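Protein Snx21 (Mus musculus, PDB 4YMR) binds membranes rich in phosphatidylinositol 3-phosphate or phosphatidylinositol 4,5-bisphosphate and may act in endosomal trafficking, this chain being its domain-swapped helical PXB/TPR part. Local coordinates at residues E14-Q19 against L33-A37; Y27-L31 against V62-L67; L97-V101 against S114-L118. One frame throughout, in Å; residues are numbered along the deposited sequence.

Contact 1. Residues E14-Q19 against L33-A37; sequences ELRRAQ and LWANA
Trp34 reaches Ala18 because its CG stands anti to the carbonyl carbon (chi1 -66°), which swings the indole back over helix 12-24 although its CB starts out the other way. The six-membered ring then presents a face to the methyl: Ala18 CB sits 3.6 Å from the centroid of that ring of Trp34, 17° off the normal, a CH-pi contact. Glu14 takes the other course, its CG anti to the backbone N, and runs out extended past Leu33 until OE2 lies 3.5 Å from Asn36 CB.

Between these two, Leu33 fills the middle. Its CB rests 3.7 Å from Ala18 CB, and one branch, CD1, meets the aliphatic part of Arg17 at CG, 3.6 Å away, while the CD2 branch faces the Glu14 chain. Toward the CZ3 end of the indole, on the same side as Ala18, Leu15 uses a single methyl twice, meeting the ring obliquely: CD2 is 3.7 Å from Trp34 CZ3 and equally 3.7 Å from Ala37 CB. The small Ala18 allows the backbones to come within 5.5 Å, CA to CA, at Ala18 and Leu33. Trp34 NE1 is hydrogen-bonded to Thr22 OG1, which fixes how the indole is turned; the same hydroxyl bonds to Ala18 O, linking ring and backbone.

The segment axes are 9.0 Å apart and run antiparallel at 155°, as in a helical hairpin. Helix 52-66 packs against the pair, touching Leu15 through Arg52 and Thr56 and Trp34 through Leu60 and Cys63, while Leu143 and Leu138 of the second subunit pack on Leu15 and Trp34.

Contact 2. Residues Y27-L31 against V62-L67; sequences YREAL and VCHQEL
Tyr27 and Glu66 make the flat contact here. Glu66 CG lies 3.5 Å from the centroid of the Tyr27 ring and only 5° off its normal, a CH-pi contact over the centre of the face. The Glu66 chain bends at its second torsion, which folds its carboxylate back along the ring, the two planes 13° apart and stacked. The acid's own charge is answered beyond the pair: OE2 forms a salt bridge with Lys135 of the second subunit, whose side chain also packs on Tyr27.

A second CH-pi contact joins Leu31 to His64. Leu31 CD1 stands over one face of the imidazole, displaced toward its rim, 3.6 Å from the centroid of the His64 ring. The histidine's other neighbours include Glu72, Ala73 and Cys76 of helix 70-85.

A different kind of contact comes from sulfur. Cys63 SG approaches the Tyr27 ring at its edge, 5.4 Å from the centroid, a sulfur-aromatic contact. The same atom touches Ala30 CB at 3.7 Å and the carbonyl oxygen of Tyr27 at 3.6 Å, where the CA atoms of Tyr27 and Cys63 come nearest.

Apolar packing closes the end of the interface. Leu67 CG lies 4.1 Å from Tyr27 CB, and Leu67 CD1 meets Leu31 CD2 at the same distance.

A charged group joins in as well: Leu67 CD1 lies over one face of the Arg28 guanidinium, toward its rim, leaving the arginine draped across the leucine.

The segments 27-31 and 62-66 run antiparallel, their axes 142° apart in direction and 9.0 Å apart. Successive antiparallel helices laid side by side like this are characteristic of a tetratricopeptide repeat array.

Contact 3. Residues L97-V101 against S114-L118; sequences LEAHV and SEAQL
His100 and Ser114 make the polar link between these helices. His100 ND1 donates to Ser114 OG over 2.8 Å, but the N-H...O angle is only 122°, so the bond is weak despite the short separation. The imidazole is brought there with CG anti to the backbone N (chi1 -165°), and the serine oxygen meets it obliquely.

Leu97 and Val101 pack beside the serine. Leu97 sends CD1 to Gln117 CG at 3.6 Å, the two side chains crossing at about a right angle, and turns CD2 to Ser114 OG at 3.8 Å. Val101 places CG2 3.7 Å from Ser114 CB, at roughly a right angle to the direction of the imidazole. Leu118 is met more loosely: its CD1 is 4.3 Å from Leu97 CB, and its CD2 is 3.9 Å from Glu98 OE1.

Farther out, the acids are held by neighbours in their own chain: Glu98 by a salt bridge to Arg102, Glu115 by one to Lys111. Pro131 lies against both Glu98 and Leu118. Helices 93-106 and 112-122, successive in the chain, form a helical hairpin, segments 97-101 and 114-118 running 148° apart in direction. The second subunit packs against it, Leu81 on Leu97 and Ser114, Ser77 on His100.

A weak, bent imidazole-hydroxyl bond adds little directional hold, so the pairing rests mostly on van der Waals packing.

Contacts 1 and 2 share helix 27-43, with centres 11 Å apart, and meet where Trp34 CD1 packs 3.8 Å from Cys63 SG; together they join helices 12-24, 27-43 and 52-66 into one bundle. Contact 3 lies on the opposite side of the chain's centre, about 36 Å and 43 Å from them between centres, and joins helices 93-106 and 112-122. All three are partly buried, mixing core residues with exposed rims in the first two, and all touch the second subunit. Ring faces take part in contacts 1 and 2, whereas contact 3 relies on aliphatic packing and one weak side-chain hydrogen bond, the only one crossing between segments in the three.

Contact 1. Residues E14-Q19 against L33-A37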
loop_
_atom_site.group_PDB
_atom_site.type_symbol
_atom_site.label_atom_id
_atom_site.label_comp_id
_atom_site.label_asym_id
_atom_site.label_seq_id
_atom_site.Cartn_x
_atom_site.Cartn_y
_atom_site.Cartn_z
ATOM N N GLU A 14 14.104 4.825 -8.305
ATOM C CA GLU A 14 14.663 3.560 -8.779
ATOM C C GLU A 14 13.554 2.654 -9.322
ATOM O O GLU A 14 13.695 2.060 -10.390
ATOM C CB GLU A 14 15.452 2.868 -7.654
ATOM C CG GLU A 14 16.573 1.940 -8.121
ATOM C CD GLU A 14 17.624 1.669 -7.038
ATOM O OE1 GLU A 14 17.505 2.246 -5.931
ATOM O OE2 GLU A 14 18.569 0.881 -7.299
ATOM N N LEU A 15 12.449 2.563 -8.583
ATOM C CA LEU A 15 11.281 1.804 -9.027
ATOM C C LEU A 15 10.739 2.335 -10.348
ATOM O O LEU A 15 10.372 1.556 -11.228
ATOM C CB LEU A 15 10.174 1.864 -7.978
ATOM C CG LEU A 15 10.459 1.264 -6.609
ATOM C CD1 LEU A 15 9.209 1.375 -5.753
ATOM C CD2 LEU A 15 10.919 -0.191 -6.736
ATOM N N ARG A 16 10.670 3.662 -10.454
ATOM C CA ARG A 16 10.291 4.361 -11.681
ATOM C C ARG A 16 11.123 3.891 -12.874
ATOM O O ARG A 16 10.577 3.455 -13.883
ATOM C CB ARG A 16 10.449 5.885 -11.507
ATOM C CG ARG A 16 9.224 6.612 -10.937
ATOM C CD ARG A 16 9.545 8.061 -10.517
ATOM N NE ARG A 16 8.898 8.413 -9.251
ATOM C CZ ARG A 16 9.382 9.279 -8.362
ATOM N NH1 ARG A 16 10.527 9.910 -8.588
ATOM N NH2 ARG A 16 8.712 9.512 -7.241
ATOM N N ARG A 17 12.444 3.993 -12.754
ATOM C CA ARG A 17 13.345 3.550 -13.811
ATOM C C ARG A 17 13.234 2.032 -14.044
ATOM O O ARG A 17 13.130 1.592 -15.187
ATOM C CB ARG A 17 14.798 3.991 -13.550
ATOM C CG ARG A 17 15.791 3.580 -14.653
ATOM C CD ARG A 17 16.464 4.775 -15.341
ATOM N NE ARG A 17 17.530 4.357 -16.260
ATOM C CZ ARG A 17 17.400 4.250 -17.582
ATOM N NH1 ARG A 17 16.245 4.539 -18.166
ATOM N NH2 ARG A 17 18.429 3.856 -18.325
ATOM N N ALA A 18 13.222 1.239 -12.972
ATOM C CA ALA A 18 13.067 -0.207 -13.117
ATOM C C ALA A 18 11.776 -0.542 -13.865
ATOM O O ALA A 18 11.757 -1.440 -14.711
ATOM C CB ALA A 18 13.121 -0.918 -11.755
ATOM N N GLN A 19 10.709 0.195 -13.571
ATOM C CA GLN A 19 9.438 -0.032 -14.252
ATOM C C GLN A 19 9.497 0.272 -15.756
ATOM O O GLN A 19 8.991 -0.503 -16.564
ATOM C CB GLN A 19 8.293 0.738 -13.601
ATOM C CG GLN A 19 6.929 0.397 -14.205
ATOM C CD GLN A 19 5.889 1.479 -13.980
ATOM O OE1 GLN A 19 6.210 2.675 -13.921
ATOM N NE2 GLN A 19 4.630 1.067 -13.855
ATOM N N LEU A 33 18.126 -2.985 -10.681
ATOM C CA LEU A 33 17.388 -1.871 -10.079
ATOM C C LEU A 33 16.293 -2.327 -9.099
ATOM O O LEU A 33 16.239 -1.851 -7.963
ATOM C CB LEU A 33 16.798 -0.968 -11.167
ATOM C CG LEU A 33 17.842 -0.298 -12.059
ATOM C CD1 LEU A 33 17.193 0.688 -13.019
ATOM C CD2 LEU A 33 18.895 0.384 -11.198
ATOM N N TRP A 34 15.419 -3.230 -9.537
ATOM C CA TRP A 34 14.463 -3.847 -8.626
ATOM C C TRP A 34 15.158 -4.457 -7.392
ATOM O O TRP A 34 14.636 -4.396 -6.281
ATOM C CB TRP A 34 13.666 -4.965 -9.319
ATOM C CG TRP A 34 12.709 -4.593 -10.442
ATOM C CD1 TRP A 34 12.766 -5.037 -11.736
ATOM C CD2 TRP A 34 11.551 -3.751 -10.361
ATOM N NE1 TRP A 34 11.727 -4.521 -12.464
ATOM C CE2 TRP A 34 10.955 -3.727 -11.649
ATOM C CE3 TRP A 34 10.945 -3.016 -9.326
ATOM C CZ2 TRP A 34 9.798 -3.002 -11.936
ATOM C CZ3 TRP A 34 9.791 -2.293 -9.612
ATOM C CH2 TRP A 34 9.234 -2.288 -10.911
ATOM N N ALA A 35 16.321 -5.065 -7.612
ATOM C CA ALA A 35 17.009 -5.866 -6.601
ATOM C C ALA A 35 17.582 -5.003 -5.481
ATOM O O ALA A 35 17.479 -5.353 -4.311
ATOM C CB ALA A 35 18.115 -6.698 -7.243
ATOM N N ASN A 36 18.193 -3.884 -5.852
ATOM C CA ASN A 36 18.665 -2.906 -4.881
ATOM C C ASN A 36 17.532 -2.172 -4.152
ATOM O O ASN A 36 17.613 -1.962 -2.946
ATOM C CB ASN A 36 19.631 -1.929 -5.550
ATOM C CG ASN A 36 20.893 -2.617 -6.040
ATOM O OD1 ASN A 36 21.457 -3.480 -5.353
ATOM N ND2 ASN A 36 21.336 -2.254 -7.237
ATOM N N ALA A 37 16.481 -1.796 -4.881
ATOM C CA ALA A 37 15.281 -1.242 -4.262
ATOM C C ALA A 37 14.682 -2.210 -3.240
ATOM O O ALA A 37 14.235 -1.791 -2.176
ATOM C CB ALA A 37 14.247 -0.882 -5.317
#

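Contact 2. Residues Y27-L31 against V62-L67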
loop_
_atom_site.group_PDB
_atom_site.type_symbol
_atom_site.label_atom_id
_atom_site.label_comp_id
_atom_site.label_asym_id
_atom_site.label_seq_id
_atom_site.Cartn_x
_atom_site.Cartn_y
_atom_site.Cartn_z
ATOM N N TYR A 27 15.144 -6.551 -19.510
ATOM C CA TYR A 27 14.982 -7.293 -18.260
ATOM C C TYR A 27 16.239 -7.375 -17.399
ATOM O O TYR A 27 16.161 -7.182 -16.190
ATOM C CB TYR A 27 14.373 -8.675 -18.511
ATOM C CG TYR A 27 13.028 -8.553 -19.181
ATOM C CD1 TYR A 27 11.959 -7.977 -18.508
ATOM C CD2 TYR A 27 12.835 -8.969 -20.499
ATOM C CE1 TYR A 27 10.732 -7.832 -19.108
ATOM C CE2 TYR A 27 11.599 -8.837 -21.118
ATOM C CZ TYR A 27 10.545 -8.264 -20.415
ATOM O OH TYR A 27 9.300 -8.103 -21.001
ATOM N N ARG A 28 17.389 -7.626 -18.019
ATOM C CA ARG A 28 18.646 -7.707 -17.284
ATOM C C ARG A 28 19.045 -6.366 -16.651
ATOM O O ARG A 28 19.506 -6.334 -15.502
ATOM C CB ARG A 28 19.766 -8.282 -18.160
ATOM C CG ARG A 28 21.024 -8.657 -17.390
ATOM C CD ARG A 28 21.796 -9.786 -18.080
ATOM N NE ARG A 28 21.158 -11.089 -17.902
ATOM C CZ ARG A 28 21.200 -11.787 -16.771
ATOM N NH1 ARG A 28 21.847 -11.310 -15.721
ATOM N NH2 ARG A 28 20.593 -12.959 -16.688
ATOM N N GLU A 29 18.849 -5.268 -17.384
ATOM C CA GLU A 29 19.083 -3.925 -16.834
ATOM C C GLU A 29 18.118 -3.649 -15.681
ATOM O O GLU A 29 18.515 -3.137 -14.638
ATOM C CB GLU A 29 18.941 -2.845 -17.923
ATOM C CG GLU A 29 19.832 -1.605 -17.723
ATOM C CD GLU A 29 19.733 -0.588 -18.870
ATOM O OE1 GLU A 29 19.425 -0.985 -20.022
ATOM O OE2 GLU A 29 19.962 0.618 -18.613
ATOM N N ALA A 30 16.849 -4.006 -15.876
ATOM C CA ALA A 30 15.801 -3.783 -14.873
ATOM C C ALA A 30 16.047 -4.548 -13.574
ATOM O O ALA A 30 15.789 -4.026 -12.494
ATOM C CB ALA A 30 14.432 -4.137 -15.440
ATOM N N LEU A 31 16.556 -5.778 -13.686
ATOM C CA LEU A 31 16.677 -6.673 -12.534
ATOM C C LEU A 31 17.489 -6.080 -11.378
ATOM O O LEU A 31 17.032 -6.071 -10.236
ATOM C CB LEU A 31 17.251 -8.029 -12.947
ATOM C CG LEU A 31 17.443 -9.059 -11.824
ATOM C CD1 LEU A 31 16.109 -9.536 -11.294
ATOM C CD2 LEU A 31 18.302 -10.234 -12.299
ATOM N N VAL A 62 9.051 -11.138 -12.633
ATOM C CA VAL A 62 8.974 -10.969 -14.081
ATOM C C VAL A 62 10.328 -11.023 -14.764
ATOM O O VAL A 62 10.509 -11.741 -15.763
ATOM C CB VAL A 62 8.220 -9.665 -14.456
ATOM C CG1 VAL A 62 8.365 -9.357 -15.928
ATOM C CG2 VAL A 62 6.756 -9.819 -14.109
ATOM N N CYS A 63 11.283 -10.283 -14.203
ATOM C CA CYS A 63 12.607 -10.211 -14.780
ATOM C C CYS A 63 13.311 -11.558 -14.655
ATOM O O CYS A 63 13.915 -12.031 -15.614
ATOM C CB CYS A 63 13.441 -9.075 -14.169
ATOM S SG CYS A 63 12.889 -7.423 -14.626
ATOM N N HIS A 64 13.228 -12.182 -13.488
ATOM C CA HIS A 64 13.795 -13.516 -13.355
ATOM C C HIS A 64 13.180 -14.497 -14.364
ATOM O O HIS A 64 13.908 -15.242 -15.002
ATOM C CB HIS A 64 13.740 -14.012 -11.910
ATOM C CG HIS A 64 14.804 -13.412 -11.041
ATOM N ND1 HIS A 64 14.555 -12.966 -9.759
ATOM C CD2 HIS A 64 16.117 -13.178 -11.275
ATOM C CE1 HIS A 64 15.679 -12.490 -9.236
ATOM N NE2 HIS A 64 16.637 -12.603 -10.139
ATOM N N GLN A 65 11.862 -14.470 -14.550
ATOM C CA GLN A 65 11.239 -15.387 -15.512
ATOM C C GLN A 65 11.693 -15.166 -16.938
ATOM O O GLN A 65 11.887 -16.118 -17.688
ATOM C CB GLN A 65 9.730 -15.254 -15.479
ATOM C CG GLN A 65 9.077 -16.044 -14.391
ATOM C CD GLN A 65 7.585 -15.893 -14.420
ATOM O OE1 GLN A 65 6.897 -16.563 -15.193
ATOM N NE2 GLN A 65 7.073 -14.994 -13.596
ATOM N N GLU A 66 11.834 -13.898 -17.309
ATOM C CA GLU A 66 12.300 -13.538 -18.641
ATOM C C GLU A 66 13.755 -13.931 -18.902
ATOM O O GLU A 66 14.166 -14.019 -20.077
ATOM C CB GLU A 66 12.100 -12.039 -18.924
ATOM C CG GLU A 66 10.627 -11.579 -18.845
ATOM C CD GLU A 66 9.729 -12.096 -19.983
ATOM O OE1 GLU A 66 10.215 -12.804 -20.886
ATOM O OE2 GLU A 66 8.518 -11.785 -19.978
ATOM N N LEU A 67 14.505 -14.239 -17.838
ATOM C CA LEU A 67 15.972 -14.327 -17.927
ATOM C C LEU A 67 16.789 -15.666 -17.889
ATOM O O LEU A 67 18.023 -15.596 -17.894
ATOM C CB LEU A 67 16.610 -13.384 -16.899
ATOM C CG LEU A 67 16.589 -11.900 -17.267
ATOM C CD1 LEU A 67 17.159 -11.105 -16.096
ATOM C CD2 LEU A 67 17.353 -11.630 -18.562
#

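Contact 3. Residues L97-V101 against S114-L118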
loop_
_atom_site.group_PDB
_atom_site.type_symbol
_atom_site.label_atom_id
_atom_site.label_comp_id
_atom_site.label_asym_id
_atom_site.label_seq_id
_atom_site.Cartn_x
_atom_site.Cartn_y
_atom_site.Cartn_z
ATOM N N LEU A 97 -7.636 5.090 13.347
ATOM C CA LEU A 97 -8.415 4.664 14.504
ATOM C C LEU A 97 -8.253 5.670 15.632
ATOM O O LEU A 97 -9.239 6.132 16.190
ATOM C CB LEU A 97 -8.067 3.233 14.950
ATOM C CG LEU A 97 -8.568 2.120 14.011
ATOM C CD1 LEU A 97 -8.137 0.741 14.461
ATOM C CD2 LEU A 97 -10.093 2.149 13.824
ATOM N N GLU A 98 -7.011 6.040 15.933
ATOM C CA GLU A 98 -6.729 6.995 17.004
ATOM C C GLU A 98 -7.355 8.372 16.728
ATOM O O GLU A 98 -7.956 8.984 17.613
ATOM C CB GLU A 98 -5.216 7.106 17.255
ATOM C CG GLU A 98 -4.795 8.251 18.178
ATOM C CD GLU A 98 -5.250 8.048 19.616
ATOM O OE1 GLU A 98 -4.966 6.973 20.187
ATOM O OE2 GLU A 98 -5.898 8.960 20.181
ATOM N N ALA A 99 -7.230 8.849 15.498
ATOM C CA ALA A 99 -7.795 10.142 15.142
ATOM C C ALA A 99 -9.316 10.085 15.218
ATOM O O ALA A 99 -9.963 11.057 15.594
ATOM C CB ALA A 99 -7.339 10.560 13.756
ATOM N N HIS A 100 -9.875 8.934 14.865
ATOM C CA HIS A 100 -11.320 8.708 14.954
ATOM C C HIS A 100 -11.841 8.638 16.387
ATOM O O HIS A 100 -12.924 9.148 16.673
ATOM C CB HIS A 100 -11.720 7.434 14.201
ATOM C CG HIS A 100 -13.190 7.322 13.943
ATOM N ND1 HIS A 100 -14.025 6.549 14.725
ATOM C CD2 HIS A 100 -13.972 7.889 12.994
ATOM C CE1 HIS A 100 -15.260 6.646 14.261
ATOM N NE2 HIS A 100 -15.260 7.445 13.215
ATOM N N VAL A 101 -11.089 7.996 17.277
ATOM C CA VAL A 101 -11.467 7.938 18.694
ATOM C C VAL A 101 -11.409 9.330 19.303
ATOM O O VAL A 101 -12.312 9.734 20.025
ATOM C CB VAL A 101 -10.547 7.009 19.512
ATOM C CG1 VAL A 101 -10.729 7.265 21.012
ATOM C CG2 VAL A 101 -10.836 5.575 19.192
ATOM N N SER A 114 -14.216 1.858 17.406
ATOM C CA SER A 114 -12.904 2.324 17.011
ATOM C C SER A 114 -11.878 2.038 18.108
ATOM O O SER A 114 -10.711 1.762 17.827
ATOM C CB SER A 114 -12.963 3.816 16.713
ATOM O OG SER A 114 -13.006 4.010 15.319
ATOM N N GLU A 115 -12.330 2.117 19.355
ATOM C CA GLU A 115 -11.509 1.780 20.510
ATOM C C GLU A 115 -11.190 0.299 20.497
ATOM O O GLU A 115 -10.030 -0.093 20.430
ATOM C CB GLU A 115 -12.254 2.112 21.798
ATOM C CG GLU A 115 -11.466 2.918 22.793
ATOM C CD GLU A 115 -12.371 3.611 23.791
ATOM O OE1 GLU A 115 -13.296 2.951 24.317
ATOM O OE2 GLU A 115 -12.173 4.822 24.030
ATOM N N ALA A 116 -12.235 -0.519 20.550
ATOM C CA ALA A 116 -12.084 -1.965 20.634
ATOM C C ALA A 116 -11.202 -2.510 19.528
ATOM O O ALA A 116 -10.519 -3.516 19.713
ATOM C CB ALA A 116 -13.440 -2.646 20.605
ATOM N N GLN A 117 -11.202 -1.834 18.385
ATOM C CA GLN A 117 -10.391 -2.275 17.255
ATOM C C GLN A 117 -8.931 -1.894 17.453
ATOM O O GLN A 117 -8.038 -2.646 17.078
ATOM C CB GLN A 117 -10.922 -1.701 15.941
ATOM C CG GLN A 117 -10.167 -2.199 14.707
ATOM C CD GLN A 117 -10.803 -1.749 13.397
ATOM O OE1 GLN A 117 -11.945 -1.271 13.372
ATOM N NE2 GLN A 117 -10.063 -1.902 12.303
ATOM N N LEU A 118 -8.699 -0.720 18.036
ATOM C CA LEU A 118 -7.346 -0.278 18.381
ATOM C C LEU A 118 -6.766 -1.061 19.575
ATOM O O LEU A 118 -5.558 -1.167 19.713
ATOM C CB LEU A 118 -7.303 1.236 18.646
ATOM C CG LEU A 118 -5.909 1.859 18.838
ATOM C CD1 LEU A 118 -5.073 1.719 17.572
ATOM C CD2 LEU A 118 -5.976 3.315 19.272
#